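PDB 5YLO: probable enoyl-CoA hydratase/isomerase from Pseudomonas aeruginosa PAO1, which probably acts as a Delta3,Delta2-enoyl-CoA isomerase, moving the double bond of unsaturated acyl-CoA thioesters during fatty acid metabolism. Local coordinates for residues T9-G14 against H38-A43; L18-P23 against N27-P32; A131-G136 against G180-V185. All coordinates share one frame; numbering follows the deposited sequence.

From the N terminus, the chain runs out along strand 7-12 and back along strand 15-20, then crosses through helix 31-46 to strand 52-56. Contact 1 closes a loop by bringing this helix back to the edge strand. Nested inside that loop, contact 2 closes the short loop between strand 15-20 and the start of the same helix. The two meet at L18, whose CD2 lies 3.6 Å from CG of R40. Contact 3 follows in series, closing a largely helical loop between strand 132-134 of a small second sheet and the approach to strand 184-186, at the far edge of the main sheet. Centres of contacts 1 and 3 lie about 24 Å apart, on opposite sides of the chain's centre.

Contact 1: residues T9-G14 against H38-A43; sequences TRVEAG and HVRLDA
The side chain of R40 reaches from its helix to the edge strand and presses its aliphatic part and one corner of its guanidinium against T9. The tight part of the contact is here. OG1 and CG2 of T9 rest side by side against CD of R40, each 3.6 Å from it, and T9 CG2 reaches on to R40 NH2 at 3.2 Å, at the edge of the guanidinium and near its plane. CG2 stands anti to the backbone N (chi1 of T9, set by OG1, is -60°). R40 starts out extended from its helix and then bends twice, at chi2 (82°) and chi3 (-94°), which carries the guanidinium along the strand. A long arginine fits because it offers apolar methylenes to the strand and keeps its charge at the surface. Beta-branched T9 and V11 are at home in a strand, and T9 turns both a methyl and a hydroxyl to the arginine at this partly exposed edge.

Toward V11 the packing grows loose: CG2 of this exposed valine approaches R40 NH2 only to 4.1 Å. On the other face of the strand a salt bridge joins R10 NE to E12 OE1 at 3.1 Å, its N-H bond bent and weak; R10 also makes a cation-pi contact with W17.

Strand 7-12 is an outer strand of the six-stranded sheet and pairs antiparallel with strand 15-20. L18 of that neighbour touches both T9 and R40, while L41 packs on L18 and, on helix 85-97, on L92 and L96, so the contact forms the outer margin of a helix-covered sheet.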
loop_
_atom_site.group_PDB
_atom_site.type_symbol
_atom_site.label_atom_id
_atom_site.label_comp_id
_atom_site.label_asym_id
_atom_site.label_seq_id
_atom_site.Cartn_x
_atom_site.Cartn_y
_atom_site.Cartn_z
ATOM N N THR A 9 6.204 -2.916 -34.463
ATOM C CA THR A 9 7.379 -2.718 -33.629
ATOM C C THR A 9 8.331 -1.742 -34.305
ATOM O O THR A 9 8.627 -1.884 -35.496
ATOM C CB THR A 9 8.090 -4.046 -33.369
ATOM O OG1 THR A 9 7.200 -4.944 -32.691
ATOM C CG2 THR A 9 9.327 -3.822 -32.523
ATOM N N ARG A 10 8.809 -0.760 -33.543
ATOM C CA ARG A 10 9.825 0.160 -34.030
ATOM C C ARG A 10 10.750 0.509 -32.871
ATOM O O ARG A 10 10.300 0.646 -31.730
ATOM C CB ARG A 10 9.193 1.421 -34.646
ATOM C CG ARG A 10 8.701 2.460 -33.648
ATOM C CD ARG A 10 7.445 3.176 -34.137
ATOM N NE ARG A 10 7.192 4.398 -33.375
ATOM C CZ ARG A 10 5.992 4.943 -33.206
ATOM N NH1 ARG A 10 4.919 4.370 -33.734
ATOM N NH2 ARG A 10 5.862 6.058 -32.498
ATOM N N VAL A 11 12.044 0.620 -33.164
ATOM C CA VAL A 11 13.065 0.897 -32.156
ATOM C C VAL A 11 13.806 2.160 -32.575
ATOM O O VAL A 11 14.494 2.171 -33.603
ATOM C CB VAL A 11 14.038 -0.277 -31.979
ATOM C CG1 VAL A 11 15.098 0.072 -30.948
ATOM C CG2 VAL A 11 13.285 -1.533 -31.569
ATOM N N GLU A 12 13.676 3.218 -31.774
ATOM C CA GLU A 12 14.273 4.516 -32.068
ATOM C C GLU A 12 15.029 5.005 -30.842
ATOM O O GLU A 12 14.430 5.192 -29.778
ATOM C CB GLU A 12 13.206 5.541 -32.461
ATOM C CG GLU A 12 12.207 5.067 -33.502
ATOM C CD GLU A 12 11.016 6.000 -33.625
ATOM O OE1 GLU A 12 9.957 5.555 -34.115
ATOM O OE2 GLU A 12 11.138 7.177 -33.225
ATOM N N ALA A 13 16.339 5.216 -30.995
ATOM C CA ALA A 13 17.169 5.852 -29.967
ATOM C C ALA A 13 17.106 5.105 -28.637
ATOM O O ALA A 13 17.021 5.711 -27.566
ATOM C CB ALA A 13 16.780 7.320 -29.778
ATOM N N GLY A 14 17.153 3.777 -28.701
ATOM C CA GLY A 14 17.118 2.973 -27.499
ATOM C C GLY A 14 15.744 2.745 -26.913
ATOM O O GLY A 14 15.641 2.167 -25.825
ATOM N N HIS A 38 4.691 -11.516 -26.733
ATOM C CA HIS A 38 5.477 -12.346 -25.837
ATOM C C HIS A 38 6.871 -12.611 -26.387
ATOM O O HIS A 38 7.841 -12.589 -25.634
ATOM C CB HIS A 38 4.791 -13.669 -25.514
ATOM C CG HIS A 38 5.526 -14.480 -24.494
ATOM N ND1 HIS A 38 4.926 -14.971 -23.357
ATOM C CD2 HIS A 38 6.824 -14.856 -24.426
ATOM C CE1 HIS A 38 5.818 -15.631 -22.641
ATOM N NE2 HIS A 38 6.979 -15.574 -23.267
ATOM N N VAL A 39 6.988 -12.863 -27.690
ATOM C CA VAL A 39 8.318 -13.134 -28.232
ATOM C C VAL A 39 9.113 -11.843 -28.402
ATOM O O VAL A 39 10.328 -11.816 -28.172
ATOM C CB VAL A 39 8.208 -13.916 -29.555
ATOM C CG1 VAL A 39 9.589 -14.208 -30.128
ATOM C CG2 VAL A 39 7.443 -15.209 -29.339
ATOM N N ARG A 40 8.449 -10.753 -28.798
ATOM C CA ARG A 40 9.149 -9.485 -28.990
ATOM C C ARG A 40 9.694 -8.947 -27.672
ATOM O O ARG A 40 10.763 -8.325 -27.642
ATOM C CB ARG A 40 8.214 -8.467 -29.644
ATOM C CG ARG A 40 8.861 -7.132 -29.998
ATOM C CD ARG A 40 9.619 -7.188 -31.318
ATOM N NE ARG A 40 11.038 -7.489 -31.142
ATOM C CZ ARG A 40 11.984 -6.572 -30.962
ATOM N NH1 ARG A 40 13.248 -6.940 -30.817
ATOM N NH2 ARG A 40 11.673 -5.284 -30.924
ATOM N N LEU A 41 8.971 -9.170 -26.570
ATOM C CA LEU A 41 9.468 -8.750 -25.264
ATOM C C LEU A 41 10.764 -9.468 -24.911
ATOM O O LEU A 41 11.693 -8.857 -24.370
ATOM C CB LEU A 41 8.412 -9.001 -24.189
ATOM C CG LEU A 41 7.246 -8.017 -24.111
ATOM C CD1 LEU A 41 6.242 -8.479 -23.073
ATOM C CD2 LEU A 41 7.743 -6.618 -23.790
ATOM N N ASP A 42 10.842 -10.768 -25.206
ATOM C CA ASP A 42 12.071 -11.511 -24.949
ATOM C C ASP A 42 13.226 -10.963 -25.775
ATOM O O ASP A 42 14.374 -10.938 -25.315
ATOM C CB ASP A 42 11.855 -12.997 -25.239
ATOM C CG ASP A 42 13.115 -13.819 -25.045
ATOM O OD1 ASP A 42 13.455 -14.119 -23.881
ATOM O OD2 ASP A 42 13.762 -14.168 -26.056
ATOM N N ALA A 43 12.941 -10.508 -26.997
ATOM C CA ALA A 43 13.988 -9.913 -27.818
ATOM C C ALA A 43 14.461 -8.587 -27.232
ATOM O O ALA A 43 15.643 -8.243 -27.338
ATOM C CB ALA A 43 13.490 -9.727 -29.250
#

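Contact 2: residues L18-P23 against N27-P32; sequences LVLNRP and NALDIP
R22 and D30 approach from opposite directions and lay their flat groups almost parallel, the guanidinium and carboxylate planes differing by 12°. OD2 of D30 sits over one face of the guanidinium, 2.9 Å from R22 NH2, a salt bridge of charge alone, with no N-H aimed at the oxygen. The edge of the same group is used differently: R22 NH2 donates to O of A28 over 3.1 Å, with the acceptor tilted only 15° from the guanidinium plane. A second carboxylate, that of D67, also pairs with NH2.

Nearer the turn, the amide of N27 folds back beside its own backbone N (chi1 -59°), bringing OD1 to the backbone N of R22 at 3.1 Å. In return N27 N donates to R22 O at 2.7 Å. OD1 of N27 also lies 2.8 Å from O of L20, two acceptors with no bond between them; L20 O is bonded instead by S58 OG. Asparagine suits the positive phi here, and its ND2 binds O of S58. CD2 of L20 meets CD2 of L29 at 4.1 Å, an apolar patch beside the polar loop.

D30 is the N-cap of helix 31-46: its side chain caps a backbone N of the first turn, and OD1 also bonds to T33 OG1. D30 and D67 probably offset the cost of enclosing the charge of R22, while the A28 carbonyl helps fix the guanidinium's rotation.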
loop_
_atom_site.group_PDB
_atom_site.type_symbol
_atom_site.label_atom_id
_atom_site.label_comp_id
_atom_site.label_asym_id
_atom_site.label_seq_id
_atom_site.Cartn_x
_atom_site.Cartn_y
_atom_site.Cartn_z
ATOM N N LEU A 18 6.280 -0.969 -28.873
ATOM C CA LEU A 18 5.458 -2.136 -29.171
ATOM C C LEU A 18 4.003 -1.689 -29.135
ATOM O O LEU A 18 3.456 -1.429 -28.059
ATOM C CB LEU A 18 5.715 -3.264 -28.175
ATOM C CG LEU A 18 7.184 -3.546 -27.851
ATOM C CD1 LEU A 18 7.322 -4.734 -26.917
ATOM C CD2 LEU A 18 7.986 -3.766 -29.120
ATOM N N VAL A 19 3.382 -1.596 -30.305
ATOM C CA VAL A 19 2.017 -1.102 -30.431
ATOM C C VAL A 19 1.124 -2.257 -30.856
ATOM O O VAL A 19 1.368 -2.891 -31.890
ATOM C CB VAL A 19 1.922 0.059 -31.431
ATOM C CG1 VAL A 19 0.530 0.670 -31.399
ATOM C CG2 VAL A 19 2.984 1.108 -31.135
ATOM N N LEU A 20 0.097 -2.536 -30.054
ATOM C CA LEU A 20 -0.975 -3.415 -30.499
ATOM C C LEU A 20 -1.587 -2.844 -31.771
ATOM O O LEU A 20 -1.857 -1.642 -31.853
ATOM C CB LEU A 20 -2.040 -3.555 -29.408
ATOM C CG LEU A 20 -1.858 -4.600 -28.304
ATOM C CD1 LEU A 20 -0.506 -4.481 -27.615
ATOM C CD2 LEU A 20 -2.980 -4.475 -27.284
ATOM N N ASN A 21 -1.790 -3.696 -32.775
ATOM C CA ASN A 21 -2.232 -3.232 -34.086
ATOM C C ASN A 21 -3.383 -4.096 -34.600
ATOM O O ASN A 21 -3.274 -4.796 -35.605
ATOM C CB ASN A 21 -1.086 -3.221 -35.091
ATOM C CG ASN A 21 -1.386 -2.358 -36.299
ATOM O OD1 ASN A 21 -0.348 -2.000 -37.041
ATOM N ND2 ASN A 21 -2.539 -2.014 -36.562
ATOM N N ARG A 22 -4.507 -4.034 -33.897
ATOM C CA ARG A 22 -5.792 -4.507 -34.410
ATOM C C ARG A 22 -6.832 -3.448 -34.076
ATOM O O ARG A 22 -7.742 -3.679 -33.270
ATOM C CB ARG A 22 -6.163 -5.874 -33.830
ATOM C CG ARG A 22 -5.258 -7.005 -34.303
ATOM C CD ARG A 22 -6.045 -8.286 -34.508
ATOM N NE ARG A 22 -6.586 -8.801 -33.255
ATOM C CZ ARG A 22 -7.694 -9.527 -33.165
ATOM N NH1 ARG A 22 -8.389 -9.815 -34.258
ATOM N NH2 ARG A 22 -8.113 -9.957 -31.983
ATOM N N PRO A 23 -6.722 -2.262 -34.683
ATOM C CA PRO A 23 -7.598 -1.152 -34.275
ATOM C C PRO A 23 -9.065 -1.421 -34.541
ATOM O O PRO A 23 -9.920 -0.893 -33.819
ATOM C CB PRO A 23 -7.081 0.032 -35.107
ATOM C CG PRO A 23 -5.765 -0.415 -35.685
ATOM C CD PRO A 23 -5.865 -1.896 -35.821
ATOM N N ASN A 27 -8.014 -3.479 -30.619
ATOM C CA ASN A 27 -6.790 -4.148 -30.173
ATOM C C ASN A 27 -7.095 -5.284 -29.198
ATOM O O ASN A 27 -6.384 -5.488 -28.211
ATOM C CB ASN A 27 -5.807 -3.149 -29.561
ATOM C CG ASN A 27 -5.414 -2.057 -30.530
ATOM O OD1 ASN A 27 -4.526 -2.239 -31.362
ATOM N ND2 ASN A 27 -6.080 -0.913 -30.435
ATOM N N ALA A 28 -8.158 -6.035 -29.484
ATOM C CA ALA A 28 -8.532 -7.160 -28.639
ATOM C C ALA A 28 -7.420 -8.200 -28.610
ATOM O O ALA A 28 -6.774 -8.472 -29.626
ATOM C CB ALA A 28 -9.832 -7.790 -29.140
ATOM N N LEU A 29 -7.201 -8.781 -27.434
ATOM C CA LEU A 29 -6.115 -9.735 -27.238
ATOM C C LEU A 29 -6.534 -11.117 -27.729
ATOM O O LEU A 29 -7.527 -11.679 -27.251
ATOM C CB LEU A 29 -5.720 -9.789 -25.762
ATOM C CG LEU A 29 -5.079 -8.533 -25.167
ATOM C CD1 LEU A 29 -4.920 -8.647 -23.653
ATOM C CD2 LEU A 29 -3.740 -8.245 -25.829
ATOM N N ASP A 30 -5.782 -11.663 -28.681
ATOM C CA ASP A 30 -5.941 -13.041 -29.111
ATOM C C ASP A 30 -4.581 -13.719 -29.055
ATOM O O ASP A 30 -3.550 -13.080 -28.822
ATOM C CB ASP A 30 -6.549 -13.143 -30.517
ATOM C CG ASP A 30 -5.810 -12.304 -31.545
ATOM O OD1 ASP A 30 -4.720 -11.780 -31.242
ATOM O OD2 ASP A 30 -6.325 -12.183 -32.677
ATOM N N ILE A 31 -4.582 -15.037 -29.261
ATOM C CA ILE A 31 -3.333 -15.802 -29.158
ATOM C C ILE A 31 -2.254 -15.254 -30.081
ATOM O O ILE A 31 -1.101 -15.114 -29.635
ATOM C CB ILE A 31 -3.608 -17.299 -29.349
ATOM C CG1 ILE A 31 -4.635 -17.774 -28.322
ATOM C CG2 ILE A 31 -2.335 -18.096 -29.149
ATOM C CD1 ILE A 31 -4.797 -19.281 -28.231
ATOM N N PRO A 32 -2.525 -14.894 -31.353
ATOM C CA PRO A 32 -1.444 -14.305 -32.164
ATOM C C PRO A 32 -0.859 -13.040 -31.562
ATOM O O PRO A 32 0.364 -12.866 -31.587
ATOM C CB PRO A 32 -2.125 -14.033 -33.507
ATOM C CG PRO A 32 -3.217 -15.013 -33.580
ATOM C CD PRO A 32 -3.735 -15.129 -32.169
#

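Contact 3: residues A131-G136 against G180-V185; sequences ARFKAG and GLVGEV
F133 extends from its strand toward L181 and V182, and its contacts can be read outward from CB. That first carbon already touches CD2 of L181, at 4.0 Å. CD2 of L181 lies 3.9 Å from CG of F133 and also neighbours CD2 of the phenylalanine ring. This leucine methyl sits over one face, shifted toward the rim, in a CH-pi contact 4.2 Å from the ring centroid and 25° off the ring normal. L181 reaches there because its CG stands anti to the backbone N (chi1 -167°), sending the branched end past the phenylalanine in the opposite direction. At the far tip, CZ of F133 meets CG1 of V182 at 3.7 Å, obliquely. With a large flat ring, one buried residue can span two neighbouring aliphatic side chains, leucine at its base and compact valine at its end.

A176 of helix 173-179 touches both F133 and L181, and M116 of helix 114-120 adds to the packing on F133. The contact belongs to the crotonase fold, a spiral of beta-beta-alpha units, where it brings the small three-stranded sheet holding 132-134 against the chain that leads into 184-186, the outer strand of the main sheet.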
loop_
_atom_site.group_PDB
_atom_site.type_symbol
_atom_site.label_atom_id
_atom_site.label_comp_id
_atom_site.label_asym_id
_atom_site.label_seq_id
_atom_site.Cartn_x
_atom_site.Cartn_y
_atom_site.Cartn_z
ATOM N N ALA A 131 -8.934 8.183 -22.118
ATOM C CA ALA A 131 -8.819 6.799 -21.680
ATOM C C ALA A 131 -9.848 6.475 -20.602
ATOM O O ALA A 131 -10.130 7.289 -19.718
ATOM C CB ALA A 131 -7.408 6.523 -21.162
ATOM N N ARG A 132 -10.417 5.274 -20.692
ATOM C CA ARG A 132 -11.395 4.776 -19.735
ATOM C C ARG A 132 -10.977 3.381 -19.290
ATOM O O ARG A 132 -10.353 2.635 -20.047
ATOM C CB ARG A 132 -12.803 4.746 -20.346
ATOM C CG ARG A 132 -13.229 6.067 -20.973
ATOM C CD ARG A 132 -14.297 6.750 -20.140
ATOM N NE ARG A 132 -15.541 5.989 -20.152
ATOM C CZ ARG A 132 -16.572 6.227 -19.350
ATOM N NH1 ARG A 132 -17.663 5.479 -19.435
ATOM N NH2 ARG A 132 -16.511 7.206 -18.457
ATOM N N PHE A 133 -11.320 3.028 -18.054
ATOM C CA PHE A 133 -10.827 1.794 -17.454
ATOM C C PHE A 133 -11.982 0.968 -16.911
ATOM O O PHE A 133 -12.830 1.484 -16.176
ATOM C CB PHE A 133 -9.817 2.100 -16.344
ATOM C CG PHE A 133 -8.573 2.781 -16.837
ATOM C CD1 PHE A 133 -8.523 4.161 -16.960
ATOM C CD2 PHE A 133 -7.457 2.040 -17.190
ATOM C CE1 PHE A 133 -7.377 4.790 -17.421
ATOM C CE2 PHE A 133 -6.310 2.661 -17.650
ATOM C CZ PHE A 133 -6.269 4.038 -17.766
ATOM N N LYS A 134 -12.000 -0.316 -17.265
ATOM C CA LYS A 134 -13.027 -1.254 -16.833
ATOM C C LYS A 134 -12.370 -2.526 -16.320
ATOM O O LYS A 134 -11.359 -2.976 -16.867
ATOM C CB LYS A 134 -13.991 -1.594 -17.980
ATOM C CG LYS A 134 -15.177 -0.650 -18.130
ATOM C CD LYS A 134 -16.028 -1.049 -19.326
ATOM C CE LYS A 134 -17.465 -0.573 -19.189
ATOM N NZ LYS A 134 -18.288 -1.033 -20.344
ATOM N N ALA A 135 -12.953 -3.108 -15.275
ATOM C CA ALA A 135 -12.414 -4.327 -14.689
ATOM C C ALA A 135 -13.529 -5.097 -14.001
ATOM O O ALA A 135 -14.476 -4.508 -13.475
ATOM C CB ALA A 135 -11.303 -4.032 -13.679
ATOM N N GLY A 136 -13.397 -6.414 -13.995
ATOM C CA GLY A 136 -14.335 -7.241 -13.259
ATOM C C GLY A 136 -15.712 -7.177 -13.876
ATOM O O GLY A 136 -15.902 -7.497 -15.053
ATOM N N GLY A 180 -4.425 6.464 -8.171
ATOM C CA GLY A 180 -3.140 5.816 -8.320
ATOM C C GLY A 180 -3.078 4.759 -9.397
ATOM O O GLY A 180 -2.084 4.026 -9.465
ATOM N N LEU A 181 -4.107 4.653 -10.239
ATOM C CA LEU A 181 -4.102 3.644 -11.292
ATOM C C LEU A 181 -3.073 3.976 -12.365
ATOM O O LEU A 181 -2.337 3.094 -12.825
ATOM C CB LEU A 181 -5.501 3.520 -11.895
ATOM C CG LEU A 181 -5.792 2.316 -12.789
ATOM C CD1 LEU A 181 -5.502 1.019 -12.052
ATOM C CD2 LEU A 181 -7.240 2.361 -13.245
ATOM N N VAL A 182 -3.005 5.240 -12.776
ATOM C CA VAL A 182 -1.986 5.709 -13.704
ATOM C C VAL A 182 -1.184 6.796 -13.006
ATOM O O VAL A 182 -1.652 7.426 -12.053
ATOM C CB VAL A 182 -2.591 6.230 -15.027
ATOM C CG1 VAL A 182 -3.497 5.176 -15.644
ATOM C CG2 VAL A 182 -3.351 7.529 -14.801
ATOM N N GLY A 183 0.037 7.009 -13.484
ATOM C CA GLY A 183 0.930 7.957 -12.848
ATOM C C GLY A 183 0.858 9.351 -13.429
ATOM O O GLY A 183 1.253 10.323 -12.778
ATOM N N GLU A 184 0.347 9.465 -14.652
ATOM C CA GLU A 184 0.365 10.730 -15.367
ATOM C C GLU A 184 -0.753 10.740 -16.397
ATOM O O GLU A 184 -1.077 9.708 -16.991
ATOM C CB GLU A 184 1.726 10.952 -16.039
ATOM C CG GLU A 184 1.895 12.295 -16.715
ATOM C CD GLU A 184 3.295 12.487 -17.259
ATOM O OE1 GLU A 184 4.204 11.733 -16.848
ATOM O OE2 GLU A 184 3.485 13.388 -18.100
ATOM N N VAL A 185 -1.343 11.915 -16.601
ATOM C CA VAL A 185 -2.422 12.103 -17.565
ATOM C C VAL A 185 -2.087 13.304 -18.438
ATOM O O VAL A 185 -1.776 14.384 -17.924
ATOM C CB VAL A 185 -3.785 12.302 -16.875
ATOM C CG1 VAL A 185 -4.840 12.708 -17.895
ATOM C CG2 VAL A 185 -4.202 11.031 -16.162
#